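Local coordinates for protein nucleoside kinase (Methanococcus jannaschii, PDB 2C4E) that phosphorylates a wide range of nucleosides to nucleoside monophosphates, preferring inosine, guanosine and cytidine as acceptors and ATP as phosphate donor, at residues Tyr168-Leu174 with Ala193-Phe199; Leu174-Glu178 with Tyr204-Val208; Thr180-Asn186 with Val208-Thr214; Ser248-Phe253 with Ile269-Ala274. One frame throughout, in Å; residues are numbered along the deposited sequence.

Contact 1 (Tyr168-Leu174 with Ala193-Phe199); sequences YSKEMLL and ASNLLNF
Leu197 and Leu173 meet where the start of helix 170-178 crosses the end of helix 187-197, two helices of the ribokinase-type alpha/beta fold that flank strand 182-186 in the chain. The short axes run at 114° to each other and come no closer than 10.1 Å, a separation bridged by leucines, with no hydrogen bond passing between the segments.

Three of the apolar contacts meet at one methyl, Leu173 CD2, which lies 3.9 Å from Leu197 CD1 and also touches Ala193 CB and Leu196 CD2, the Leu173 and Leu197 side chains crossing at about a right angle. Leu197 divides its branches: while CD1 faces Leu173, CD2 packs against the helix backbone, 3.7 Å from Lys170 O, and reaches the CB of Leu174. Its chi1 of -62° sets CG anti to the carbonyl carbon, and chi2 161° then turns the two methyls to their separate partners. Tyr204, on helix 201-205, covers Ala193 and Leu197 from outside the two segments.

Mixed contacts lie on the more exposed side. The extended aliphatic chain of Lys170 runs past the last turn of the other helix, its CG 3.6 Å from Leu196 O, and Leu196 CD2 sits 3.7 Å from Tyr168 O.

Polar bonds act within the segments. Ser169 is the N-cap of its helix, Ser169 OG accepting from Met172 N at 3.0 Å in a nearly straight bond. Beyond the other helix, Asn198 has positive phi and the chain turns into Phe199, whose ring carries Leu197 CB over one face and whose CZ lies 3.5 Å from Leu174 CD1.

Contact 2 (Leu174-Glu178 with Tyr204-Val208); sequences LEIIE and YLERV
Arg207 and Glu178 form the polar first shell as a salt bridge. Arg207 NE donates to Glu178 OE2 at 3.0 Å with an N-H...O angle of 148°, meeting the anti side of the carboxylate, the oxygen 21° out of the guanidinium plane. The two side chains lie alongside each other, pointing the same way, with carboxylate and guanidinium planes only 7° apart. Leu174 CD1 sits 3.5 Å from Arg207 NE.

The apolar first shell belongs to Ile177. Its two branches part: CG2, anti to the backbone N, touches Val208 CG1 at 3.8 Å, while CD1 approaches the edge of the Tyr204 ring near its plane, 4.0 Å from CE2.

These contacts join the end of helix 170-178 to the short helix 201-205 and the turn leading into strand 210-214, on one flank of the large sheet in the ribokinase fold. A lysine in place of Arg207 would probably lose the nearly coplanar pairing, leaving the Glu178 carboxylate freer to turn.

In the next shell, Asp203 O accepts from Arg207 NH1, whereas Glu206 OE1, well out of the guanidinium plane, is a long, charge-only partner of Arg207 NH1 and completes a salt-bridge network with Glu178. Tyr204 OH bonds to Ser194 OG. Tyr204 O takes both Arg207 N and Val208 N, and a water donates to both Glu178 O and Arg207 O, each at 2.7 Å.

Contact 3 (Thr180-Asn186 with Val208-Thr214); sequences TNFLFMN and VDALIVT
Phe184 and Ile212 lie in a parallel strand pair, 182-186 beside 210-214, within the large mixed sheet of the ribokinase fold; helices 187-197 and 201-205 occur in the connection between them. The short axes are 4.7 Å apart and diverge by 19°. Five parallel bridges run from Phe182-Ala210 to Asn186-Thr214.

The backbone ladder alternates: Leu183 N to Ala210 O, Ile212 N to Leu183 O at 2.8 Å, Met185 N to Ile212 O, and Thr214 N to Met185 O. At the entrance, Asn181 O takes two donors, Ala210 N and Asp209 N.

On the face bearing Phe184, Ile212 CD1 stands over the ring, 4.0 Å from its centroid and 14° off the normal, a CH-pi contact, while Ile212 CB closes on Phe184 CD2 at 3.6 Å. The same face receives helix 245-258, with Phe253 set edge-to-face against Phe184. On the other face, Leu183 and Leu211 run side by side, Leu183 CD2 being 4.1 Å from Leu211 CD1, and Phe190 packs on Met185 and Val213.

At the C-terminal ends two ATP-binding residues meet. Thr214 OG1 donates to Asn186 OD1 at a short 2.5 Å, from above the carbonyl plane rather than on a lone pair. Asn186 CG is anti to the carbonyl carbon, chi1 -72°, which brings OD1 nearer the hydroxyl. A leucine in place of Asn186 would probably leave the Thr214 hydroxyl without this acceptor. Because Thr214 OG1 also accepts from Arg250 NH2, the chain of bonds probably ties these strand ends to Arg250, the inferred transition-state stabiliser.

Contact 4 (Ser248-Phe253 with Ile269-Ala274); sequences SYRAGF and IGAATA
Tyr249 and Gly270 bury the most surface of any residues where helices 245-258 and 263-277 meet, with Ser248 next. The short axes approach to 7.0 Å at 138°, and the backbones are in contact: Tyr249 CA and Gly270 CA are 3.9 Å apart.

Gly270 CA stands over one face of the Tyr249 ring, 4.1 Å from the ring centroid and 21° off the normal, a CH-pi contact, and ring atom Tyr249 CD1 comes within 3.5 Å of Ala271 N, obliquely. With its CG anti to the backbone N, chi1 179°, the tyrosine is laid alongside the helix; its hydroxyl is held beyond the contact by Ser220 OG.

Gly270 makes the closeness possible. A CB built on it would fall 2.8 Å from Tyr249 O, a clash, and one on Gly252 would run into Thr273 OG1. The peptide oxygen of Gly270 also receives a CA-H...O contact from Tyr249 CA.

Ser248 faces Thr273 and Ala274, its OG 3.1 Å from Ala274 CA, though its hydrogen bond goes to Ala245 O in its own helix. Thr273 CG2 packs on Ser248 O at 3.5 Å. The Thr273 hydroxyl instead turns back on its own helix and donates to Ile269 O at 2.7 Å, on the opposite face of that carbonyl's plane from Thr273 N.

Glycine-mediated close helix packing thus backs helix 245-258, whose Arg250, with its CB leaving on the side away from this contact and its NH2 bonding Asp160 OD2 and Thr214 OG1, is the inferred transition-state stabiliser of the ribokinase-family active site.

How the contacts relate
Along the chain, contacts 1, 2 and 3 interlace between residues 168 and 214, and contact 4 follows in series. Contacts 1 and 2 share Leu174 and helix 170-178, their centres about 10 Å apart; contacts 2 and 3 share Val208, with centres about 9 Å apart. Together the first two form a helical layer on one side of strands 182-186 and 210-214, Tyr204 packing on Leu183 and Ala193 on Met185. Contact 4 backs the other side, its centre about 14 Å from that of contact 3 and about 26 Å from that of contact 1. The strand pair is therefore covered by helices on both faces, with the ATP-binding strand ends next to Arg250.

Contact 1 (Tyr168-Leu174 with Ala193-Phe199)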
loop_
_atom_site.group_PDB
_atom_site.type_symbol
_atom_site.label_atom_id
_atom_site.label_comp_id
_atom_site.label_asym_id
_atom_site.label_seq_id
_atom_site.Cartn_x
_atom_site.Cartn_y
_atom_site.Cartn_z
ATOM N N TYR A 168 9.976 13.746 19.589
ATOM C CA TYR A 168 10.873 14.119 20.669
ATOM C C TYR A 168 10.349 15.347 21.396
ATOM O O TYR A 168 10.147 16.396 20.780
ATOM C CB TYR A 168 12.265 14.435 20.114
ATOM C CG TYR A 168 13.028 13.234 19.588
ATOM C CD1 TYR A 168 12.755 12.706 18.331
ATOM C CD2 TYR A 168 14.024 12.627 20.349
ATOM C CE1 TYR A 168 13.444 11.611 17.845
ATOM C CE2 TYR A 168 14.733 11.518 19.866
ATOM C CZ TYR A 168 14.440 11.018 18.615
ATOM O OH TYR A 168 15.121 9.930 18.134
ATOM N N SER A 169 10.157 15.215 22.705
ATOM C CA SER A 169 9.878 16.342 23.575
ATOM C C SER A 169 11.116 17.192 23.678
ATOM O O SER A 169 12.224 16.721 23.387
ATOM C CB SER A 169 9.523 15.853 24.986
ATOM O OG SER A 169 10.656 15.230 25.578
ATOM N N LYS A 170 10.947 18.417 24.156
ATOM C CA LYS A 170 12.088 19.272 24.464
ATOM C C LYS A 170 13.153 18.485 25.250
ATOM O O LYS A 170 14.346 18.549 24.945
ATOM C CB LYS A 170 11.628 20.492 25.266
ATOM C CG LYS A 170 12.674 21.579 25.405
ATOM C CD LYS A 170 12.154 22.741 26.240
ATOM C CE LYS A 170 13.267 23.733 26.548
ATOM N NZ LYS A 170 12.759 24.935 27.272
ATOM N N GLU A 171 12.705 17.714 26.235
ATOM C CA GLU A 171 13.608 17.035 27.180
ATOM C C GLU A 171 14.370 15.868 26.551
ATOM O O GLU A 171 15.581 15.688 26.764
ATOM C CB GLU A 171 12.800 16.557 28.399
ATOM C CG GLU A 171 12.275 17.684 29.289
ATOM C CD GLU A 171 10.987 18.340 28.788
ATOM O OE1 GLU A 171 10.187 17.683 28.087
ATOM O OE2 GLU A 171 10.769 19.530 29.107
ATOM N N MET A 172 13.654 15.072 25.771
ATOM C CA MET A 172 14.236 13.932 25.107
ATOM C C MET A 172 15.186 14.339 23.980
ATOM O O MET A 172 16.196 13.683 23.732
ATOM C CB MET A 172 13.137 13.072 24.520
ATOM C CG MET A 172 13.652 11.747 24.032
ATOM S SD MET A 172 12.356 10.804 23.277
ATOM C CE MET A 172 13.227 9.257 22.952
ATOM N N LEU A 173 14.835 15.393 23.265
ATOM C CA LEU A 173 15.704 15.893 22.203
ATOM C C LEU A 173 16.998 16.437 22.774
ATOM O O LEU A 173 18.070 16.210 22.212
ATOM C CB LEU A 173 14.995 16.979 21.380
ATOM C CG LEU A 173 15.723 17.432 20.116
ATOM C CD1 LEU A 173 15.985 16.240 19.193
ATOM C CD2 LEU A 173 14.910 18.529 19.405
ATOM N N LEU A 174 16.902 17.139 23.895
ATOM C CA LEU A 174 18.073 17.679 24.554
ATOM C C LEU A 174 18.945 16.508 24.983
ATOM O O LEU A 174 20.143 16.517 24.761
ATOM C CB LEU A 174 17.673 18.528 25.761
ATOM C CG LEU A 174 18.796 19.202 26.537
ATOM C CD1 LEU A 174 19.594 20.143 25.640
ATOM C CD2 LEU A 174 18.201 19.966 27.737
ATOM N N ALA A 193 13.560 22.365 15.675
ATOM C CA ALA A 193 14.318 21.903 16.827
ATOM C C ALA A 193 14.816 23.098 17.628
ATOM O O ALA A 193 14.757 23.078 18.855
ATOM C CB ALA A 193 15.491 21.035 16.403
ATOM N N SER A 194 15.270 24.139 16.931
ATOM C CA SER A 194 15.854 25.311 17.587
ATOM C C SER A 194 14.794 26.100 18.331
ATOM O O SER A 194 15.029 26.593 19.436
ATOM C CB SER A 194 16.579 26.195 16.573
ATOM O OG SER A 194 17.628 25.483 15.927
ATOM N N ASN A 195 13.612 26.217 17.725
ATOM C CA ASN A 195 12.474 26.863 18.377
ATOM C C ASN A 195 12.041 26.058 19.607
ATOM O O ASN A 195 11.792 26.619 20.672
ATOM C CB ASN A 195 11.316 27.034 17.369
ATOM C CG ASN A 195 10.140 27.824 17.935
ATOM O OD1 ASN A 195 9.019 27.315 18.010
ATOM N ND2 ASN A 195 10.378 29.078 18.298
ATOM N N LEU A 196 12.001 24.735 19.485
ATOM C CA LEU A 196 11.608 23.888 20.610
ATOM C C LEU A 196 12.596 23.982 21.781
ATOM O O LEU A 196 12.182 24.090 22.939
ATOM C CB LEU A 196 11.441 22.440 20.162
ATOM C CG LEU A 196 11.021 21.421 21.230
ATOM C CD1 LEU A 196 9.621 21.690 21.754
ATOM C CD2 LEU A 196 11.139 20.007 20.666
ATOM N N LEU A 197 13.893 23.966 21.473
ATOM C CA LEU A 197 14.951 23.974 22.489
ATOM C C LEU A 197 15.329 25.382 22.994
ATOM O O LEU A 197 16.051 25.507 23.986
ATOM C CB LEU A 197 16.207 23.294 21.929
ATOM C CG LEU A 197 16.090 21.824 21.526
ATOM C CD1 LEU A 197 17.217 21.407 20.586
ATOM C CD2 LEU A 197 16.096 20.928 22.749
ATOM N N ASN A 198 14.825 26.426 22.330
ATOM C CA ASN A 198 15.347 27.799 22.439
ATOM C C ASN A 198 16.870 27.801 22.279
ATOM O O ASN A 198 17.595 28.436 23.041
ATOM C CB ASN A 198 14.902 28.519 23.731
ATOM C CG ASN A 198 15.251 30.016 23.729
ATOM O OD1 ASN A 198 15.210 30.691 22.693
ATOM N ND2 ASN A 198 15.596 30.539 24.902
ATOM N N PHE A 199 17.333 27.084 21.261
ATOM C CA PHE A 199 18.759 27.004 20.948
ATOM C C PHE A 199 19.134 27.895 19.784
ATOM O O PHE A 199 18.430 27.952 18.777
ATOM C CB PHE A 199 19.129 25.572 20.566
ATOM C CG PHE A 199 19.565 24.707 21.719
ATOM C CD1 PHE A 199 20.320 23.567 21.474
ATOM C CD2 PHE A 199 19.205 24.992 23.030
ATOM C CE1 PHE A 199 20.712 22.741 22.505
ATOM C CE2 PHE A 199 19.622 24.151 24.070
ATOM C CZ PHE A 199 20.376 23.043 23.796
#

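Contact 2 (Leu174-Glu178 with Tyr204-Val208)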
loop_
_atom_site.group_PDB
_atom_site.type_symbol
_atom_site.label_atom_id
_atom_site.label_comp_id
_atom_site.label_asym_id
_atom_site.label_seq_id
_atom_site.Cartn_x
_atom_site.Cartn_y
_atom_site.Cartn_z
ATOM N N LEU A 174 16.902 17.139 23.895
ATOM C CA LEU A 174 18.073 17.679 24.554
ATOM C C LEU A 174 18.945 16.508 24.983
ATOM O O LEU A 174 20.143 16.517 24.761
ATOM C CB LEU A 174 17.673 18.528 25.761
ATOM C CG LEU A 174 18.796 19.202 26.537
ATOM C CD1 LEU A 174 19.594 20.143 25.640
ATOM C CD2 LEU A 174 18.201 19.966 27.737
ATOM N N GLU A 175 18.325 15.468 25.522
ATOM C CA GLU A 175 19.090 14.301 26.000
ATOM C C GLU A 175 19.853 13.577 24.893
ATOM O O GLU A 175 21.016 13.259 25.067
ATOM C CB GLU A 175 18.181 13.323 26.747
ATOM C CG GLU A 175 18.932 12.196 27.437
ATOM C CD GLU A 175 19.750 12.632 28.648
ATOM O OE1 GLU A 175 19.743 13.834 29.017
ATOM O OE2 GLU A 175 20.397 11.748 29.245
ATOM N N ILE A 176 19.228 13.316 23.749
ATOM C CA ILE A 176 19.945 12.616 22.694
ATOM C C ILE A 176 21.040 13.501 22.083
ATOM O O ILE A 176 22.116 13.016 21.750
ATOM C CB ILE A 176 18.968 12.042 21.638
ATOM C CG1 ILE A 176 19.673 11.004 20.771
ATOM C CG2 ILE A 176 18.348 13.152 20.767
ATOM C CD1 ILE A 176 18.727 10.052 20.094
ATOM N N ILE A 177 20.777 14.797 21.960
ATOM C CA ILE A 177 21.764 15.735 21.440
ATOM C C ILE A 177 22.977 15.823 22.368
ATOM O O ILE A 177 24.094 16.006 21.903
ATOM C CB ILE A 177 21.137 17.135 21.188
ATOM C CG1 ILE A 177 20.248 17.064 19.965
ATOM C CG2 ILE A 177 22.213 18.214 21.034
ATOM C CD1 ILE A 177 19.495 18.385 19.679
ATOM N N GLU A 178 22.755 15.644 23.673
ATOM C CA GLU A 178 23.833 15.733 24.632
ATOM C C GLU A 178 24.718 14.485 24.498
ATOM O O GLU A 178 25.837 14.472 24.988
ATOM C CB GLU A 178 23.307 15.997 26.057
ATOM C CG GLU A 178 22.791 17.443 26.127
ATOM C CD GLU A 178 22.449 17.962 27.498
ATOM O OE1 GLU A 178 21.937 17.178 28.325
ATOM O OE2 GLU A 178 22.664 19.182 27.715
ATOM N N TYR A 204 23.911 24.456 20.462
ATOM C CA TYR A 204 24.214 23.130 19.931
ATOM C C TYR A 204 25.672 22.806 20.118
ATOM O O TYR A 204 26.020 21.674 20.474
ATOM C CB TYR A 204 23.902 23.029 18.450
ATOM C CG TYR A 204 22.441 23.040 18.142
ATOM C CD1 TYR A 204 21.807 24.217 17.757
ATOM C CD2 TYR A 204 21.686 21.880 18.208
ATOM C CE1 TYR A 204 20.459 24.239 17.461
ATOM C CE2 TYR A 204 20.342 21.884 17.907
ATOM C CZ TYR A 204 19.726 23.072 17.534
ATOM O OH TYR A 204 18.385 23.088 17.217
ATOM N N LEU A 205 26.532 23.778 19.858
ATOM C CA LEU A 205 27.969 23.507 19.844
ATOM C C LEU A 205 28.565 23.330 21.240
ATOM O O LEU A 205 29.699 22.886 21.366
ATOM C CB LEU A 205 28.715 24.601 19.082
ATOM C CG LEU A 205 28.401 24.657 17.584
ATOM C CD1 LEU A 205 29.000 25.918 16.980
ATOM C CD2 LEU A 205 28.916 23.434 16.883
ATOM N N GLU A 206 27.817 23.688 22.284
ATOM C CA GLU A 206 28.217 23.331 23.647
ATOM C C GLU A 206 28.009 21.831 23.887
ATOM O O GLU A 206 28.565 21.271 24.814
ATOM C CB GLU A 206 27.443 24.142 24.690
ATOM C CG GLU A 206 27.908 25.587 24.783
ATOM C CD GLU A 206 27.076 26.425 25.744
ATOM O OE1 GLU A 206 26.391 25.845 26.616
ATOM O OE2 GLU A 206 27.102 27.668 25.636
ATOM N N ARG A 207 27.209 21.191 23.042
ATOM C CA ARG A 207 26.841 19.797 23.234
ATOM C C ARG A 207 27.404 18.847 22.186
ATOM O O ARG A 207 27.690 17.712 22.512
ATOM C CB ARG A 207 25.337 19.685 23.268
ATOM C CG ARG A 207 24.775 20.372 24.502
ATOM C CD ARG A 207 23.349 20.783 24.395
ATOM N NE ARG A 207 22.856 21.337 25.656
ATOM C CZ ARG A 207 22.930 22.625 26.019
ATOM N NH1 ARG A 207 23.486 23.546 25.228
ATOM N NH2 ARG A 207 22.427 23.002 27.191
ATOM N N VAL A 208 27.501 19.293 20.936
ATOM C CA VAL A 208 27.953 18.436 19.828
ATOM C C VAL A 208 29.275 18.943 19.266
ATOM O O VAL A 208 29.715 20.064 19.545
ATOM C CB VAL A 208 26.891 18.329 18.699
ATOM C CG1 VAL A 208 25.536 17.990 19.263
ATOM C CG2 VAL A 208 26.812 19.619 17.861
HETATM O O HOH W 1 27.220 16.827 25.054
#

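Contact 3 (Thr180-Asn186 with Val208-Thr214)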
loop_
_atom_site.group_PDB
_atom_site.type_symbol
_atom_site.label_atom_id
_atom_site.label_comp_id
_atom_site.label_asym_id
_atom_site.label_seq_id
_atom_site.Cartn_x
_atom_site.Cartn_y
_atom_site.Cartn_z
ATOM N N THR A 180 25.366 13.206 21.326
ATOM C CA THR A 180 25.631 13.208 19.892
ATOM C C THR A 180 26.929 13.947 19.593
ATOM O O THR A 180 27.167 15.003 20.149
ATOM C CB THR A 180 24.487 13.900 19.133
ATOM O OG1 THR A 180 23.291 13.126 19.245
ATOM C CG2 THR A 180 24.761 13.884 17.643
ATOM N N ASN A 181 27.761 13.368 18.735
ATOM C CA ASN A 181 28.952 14.044 18.205
ATOM C C ASN A 181 28.663 14.788 16.898
ATOM O O ASN A 181 29.010 15.953 16.789
ATOM C CB ASN A 181 30.114 13.068 18.019
ATOM C CG ASN A 181 30.577 12.488 19.326
ATOM O OD1 ASN A 181 31.358 13.121 20.105
ATOM N ND2 ASN A 181 30.077 11.314 19.628
ATOM N N PHE A 182 28.036 14.128 15.925
ATOM C CA PHE A 182 27.654 14.758 14.661
ATOM C C PHE A 182 26.148 14.788 14.605
ATOM O O PHE A 182 25.510 13.735 14.621
ATOM C CB PHE A 182 28.101 13.971 13.423
ATOM C CG PHE A 182 29.556 13.582 13.395
ATOM C CD1 PHE A 182 29.947 12.331 13.858
ATOM C CD2 PHE A 182 30.510 14.416 12.862
ATOM C CE1 PHE A 182 31.279 11.944 13.809
ATOM C CE2 PHE A 182 31.862 14.025 12.796
ATOM C CZ PHE A 182 32.232 12.799 13.274
ATOM N N LEU A 183 25.577 15.987 14.550
ATOM C CA LEU A 183 24.145 16.183 14.464
ATOM C C LEU A 183 23.806 16.725 13.084
ATOM O O LEU A 183 24.273 17.801 12.692
ATOM C CB LEU A 183 23.695 17.153 15.548
ATOM C CG LEU A 183 22.220 17.552 15.581
ATOM C CD1 LEU A 183 21.380 16.293 15.851
ATOM C CD2 LEU A 183 22.038 18.591 16.659
ATOM N N PHE A 184 23.020 15.957 12.351
ATOM C CA PHE A 184 22.541 16.338 11.036
ATOM C C PHE A 184 21.061 16.709 11.117
ATOM O O PHE A 184 20.271 15.987 11.717
ATOM C CB PHE A 184 22.662 15.166 10.058
ATOM C CG PHE A 184 24.072 14.730 9.742
ATOM C CD1 PHE A 184 24.707 13.742 10.512
ATOM C CD2 PHE A 184 24.740 15.223 8.636
ATOM C CE1 PHE A 184 25.994 13.309 10.199
ATOM C CE2 PHE A 184 26.014 14.793 8.331
ATOM C CZ PHE A 184 26.639 13.837 9.103
ATOM N N MET A 185 20.682 17.810 10.488
ATOM C CA MET A 185 19.281 18.157 10.326
ATOM C C MET A 185 19.102 18.922 9.035
ATOM O O MET A 185 19.943 19.717 8.653
ATOM C CB MET A 185 18.777 19.012 11.493
ATOM C CG MET A 185 18.490 18.237 12.775
ATOM S SD MET A 185 17.686 19.320 14.011
ATOM C CE MET A 185 19.102 20.063 14.708
ATOM N N ASN A 186 17.992 18.685 8.364
ATOM C CA ASN A 186 17.580 19.554 7.283
ATOM C C ASN A 186 17.131 20.891 7.870
ATOM O O ASN A 186 16.800 20.964 9.047
ATOM C CB ASN A 186 16.459 18.907 6.482
ATOM C CG ASN A 186 16.960 17.758 5.647
ATOM O OD1 ASN A 186 17.950 17.896 4.931
ATOM N ND2 ASN A 186 16.300 16.610 5.747
ATOM N N VAL A 208 27.501 19.293 20.936
ATOM C CA VAL A 208 27.953 18.436 19.828
ATOM C C VAL A 208 29.275 18.943 19.266
ATOM O O VAL A 208 29.715 20.064 19.545
ATOM C CB VAL A 208 26.891 18.329 18.699
ATOM C CG1 VAL A 208 25.536 17.990 19.263
ATOM C CG2 VAL A 208 26.812 19.619 17.861
ATOM N N ASP A 209 29.958 18.084 18.519
ATOM C CA ASP A 209 31.193 18.490 17.866
ATOM C C ASP A 209 30.971 19.159 16.523
ATOM O O ASP A 209 31.747 20.025 16.132
ATOM C CB ASP A 209 32.105 17.279 17.656
ATOM C CG ASP A 209 32.529 16.635 18.932
ATOM O OD1 ASP A 209 32.943 17.331 19.887
ATOM O OD2 ASP A 209 32.566 15.396 19.043
ATOM N N ALA A 210 29.936 18.730 15.808
ATOM C CA ALA A 210 29.600 19.289 14.510
ATOM C C ALA A 210 28.108 19.233 14.314
ATOM O O ALA A 210 27.467 18.202 14.561
ATOM C CB ALA A 210 30.293 18.545 13.386
ATOM N N LEU A 211 27.558 20.372 13.892
ATOM C CA LEU A 211 26.178 20.488 13.512
ATOM C C LEU A 211 26.175 20.716 12.009
ATOM O O LEU A 211 26.794 21.657 11.531
ATOM C CB LEU A 211 25.559 21.714 14.205
ATOM C CG LEU A 211 24.256 22.248 13.621
ATOM C CD1 LEU A 211 23.170 21.203 13.772
ATOM C CD2 LEU A 211 23.869 23.561 14.309
ATOM N N ILE A 212 25.484 19.856 11.281
ATOM C CA ILE A 212 25.447 19.898 9.842
ATOM C C ILE A 212 24.007 20.142 9.429
ATOM O O ILE A 212 23.117 19.313 9.664
ATOM C CB ILE A 212 25.960 18.590 9.228
ATOM C CG1 ILE A 212 27.385 18.274 9.736
ATOM C CG2 ILE A 212 25.907 18.711 7.699
ATOM C CD1 ILE A 212 27.430 17.307 10.914
ATOM N N VAL A 213 23.773 21.311 8.865
ATOM C CA VAL A 213 22.458 21.686 8.392
ATOM C C VAL A 213 22.445 21.584 6.877
ATOM O O VAL A 213 23.173 22.294 6.183
ATOM C CB VAL A 213 22.069 23.111 8.845
ATOM C CG1 VAL A 213 20.700 23.487 8.303
ATOM C CG2 VAL A 213 22.114 23.226 10.369
ATOM N N THR A 214 21.623 20.681 6.378
ATOM C CA THR A 214 21.515 20.452 4.958
ATOM C C THR A 214 20.323 21.212 4.404
ATOM O O THR A 214 19.257 21.277 5.027
ATOM C CB THR A 214 21.399 18.937 4.695
ATOM O OG1 THR A 214 20.365 18.391 5.528
ATOM C CG2 THR A 214 22.633 18.221 5.167
#

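Contact 4 (Ser248-Phe253 with Ile269-Ala274)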
loop_
_atom_site.group_PDB
_atom_site.type_symbol
_atom_site.label_atom_id
_atom_site.label_comp_id
_atom_site.label_asym_id
_atom_site.label_seq_id
_atom_site.Cartn_x
_atom_site.Cartn_y
_atom_site.Cartn_z
ATOM N N SER A 248 22.137 9.662 1.511
ATOM C CA SER A 248 23.380 9.536 0.761
ATOM C C SER A 248 24.406 10.598 1.137
ATOM O O SER A 248 25.593 10.314 1.129
ATOM C CB SER A 248 23.127 9.561 -0.742
ATOM O OG SER A 248 22.767 10.852 -1.172
ATOM N N TYR A 249 23.951 11.803 1.472
ATOM C CA TYR A 249 24.842 12.848 1.954
ATOM C C TYR A 249 25.480 12.399 3.260
ATOM O O TYR A 249 26.659 12.579 3.461
ATOM C CB TYR A 249 24.080 14.146 2.206
ATOM C CG TYR A 249 24.934 15.291 2.732
ATOM C CD1 TYR A 249 25.352 16.323 1.880
ATOM C CD2 TYR A 249 25.301 15.368 4.075
ATOM C CE1 TYR A 249 26.131 17.363 2.345
ATOM C CE2 TYR A 249 26.085 16.432 4.552
ATOM C CZ TYR A 249 26.484 17.427 3.678
ATOM O OH TYR A 249 27.252 18.486 4.138
ATOM N N ARG A 250 24.672 11.861 4.171
ATOM C CA ARG A 250 25.190 11.345 5.428
ATOM C C ARG A 250 26.154 10.174 5.201
ATOM O O ARG A 250 27.210 10.133 5.816
ATOM C CB ARG A 250 24.039 10.988 6.379
ATOM C CG ARG A 250 23.349 12.233 6.953
ATOM C CD ARG A 250 21.879 12.298 6.693
ATOM N NE ARG A 250 21.231 13.507 7.203
ATOM C CZ ARG A 250 20.928 14.585 6.490
ATOM N NH1 ARG A 250 21.247 14.680 5.204
ATOM N NH2 ARG A 250 20.304 15.604 7.079
ATOM N N ALA A 251 25.818 9.268 4.287
ATOM C CA ALA A 251 26.697 8.163 3.928
ATOM C C ALA A 251 28.056 8.669 3.460
ATOM O O ALA A 251 29.093 8.183 3.906
ATOM C CB ALA A 251 26.047 7.276 2.862
ATOM N N GLY A 252 28.054 9.670 2.588
ATOM C CA GLY A 252 29.285 10.236 2.069
ATOM C C GLY A 252 30.085 10.947 3.140
ATOM O O GLY A 252 31.304 10.764 3.239
ATOM N N PHE A 253 29.392 11.754 3.948
ATOM C CA PHE A 253 30.031 12.549 4.992
ATOM C C PHE A 253 30.746 11.644 5.997
ATOM O O PHE A 253 31.892 11.846 6.332
ATOM C CB PHE A 253 28.977 13.389 5.703
ATOM C CG PHE A 253 29.539 14.427 6.622
ATOM C CD1 PHE A 253 29.525 15.759 6.249
ATOM C CD2 PHE A 253 30.048 14.087 7.868
ATOM C CE1 PHE A 253 30.046 16.723 7.076
ATOM C CE2 PHE A 253 30.569 15.066 8.703
ATOM C CZ PHE A 253 30.549 16.391 8.292
ATOM N N ILE A 269 32.224 15.567 -0.088
ATOM C CA ILE A 269 31.933 14.196 -0.469
ATOM C C ILE A 269 30.454 13.888 -0.265
ATOM O O ILE A 269 29.852 13.233 -1.106
ATOM C CB ILE A 269 32.832 13.209 0.312
ATOM C CG1 ILE A 269 34.294 13.367 -0.124
ATOM C CG2 ILE A 269 32.326 11.782 0.168
ATOM C CD1 ILE A 269 34.639 12.779 -1.491
ATOM N N GLY A 270 29.870 14.338 0.848
ATOM C CA GLY A 270 28.444 14.158 1.062
ATOM C C GLY A 270 27.628 14.753 -0.083
ATOM O O GLY A 270 26.737 14.104 -0.650
ATOM N N ALA A 271 27.972 15.985 -0.438
ATOM C CA ALA A 271 27.309 16.704 -1.529
ATOM C C ALA A 271 27.461 15.960 -2.852
ATOM O O ALA A 271 26.492 15.784 -3.585
ATOM C CB ALA A 271 27.872 18.095 -1.652
ATOM N N ALA A 272 28.675 15.511 -3.148
ATOM C CA ALA A 272 28.933 14.801 -4.400
ATOM C C ALA A 272 28.176 13.475 -4.432
ATOM O O ALA A 272 27.604 13.097 -5.455
ATOM C CB ALA A 272 30.404 14.579 -4.579
ATOM N N THR A 273 28.139 12.783 -3.303
ATOM C CA THR A 273 27.414 11.515 -3.234
ATOM C C THR A 273 25.939 11.703 -3.509
ATOM O O THR A 273 25.351 10.947 -4.275
ATOM C CB THR A 273 27.585 10.853 -1.856
ATOM O OG1 THR A 273 28.974 10.707 -1.561
ATOM C CG2 THR A 273 27.048 9.424 -1.875
ATOM N N ALA A 274 25.347 12.719 -2.882
ATOM C CA ALA A 274 23.933 13.031 -3.049
ATOM C C ALA A 274 23.577 13.356 -4.483
ATOM O O ALA A 274 22.452 13.096 -4.917
ATOM C CB ALA A 274 23.536 14.199 -2.149
#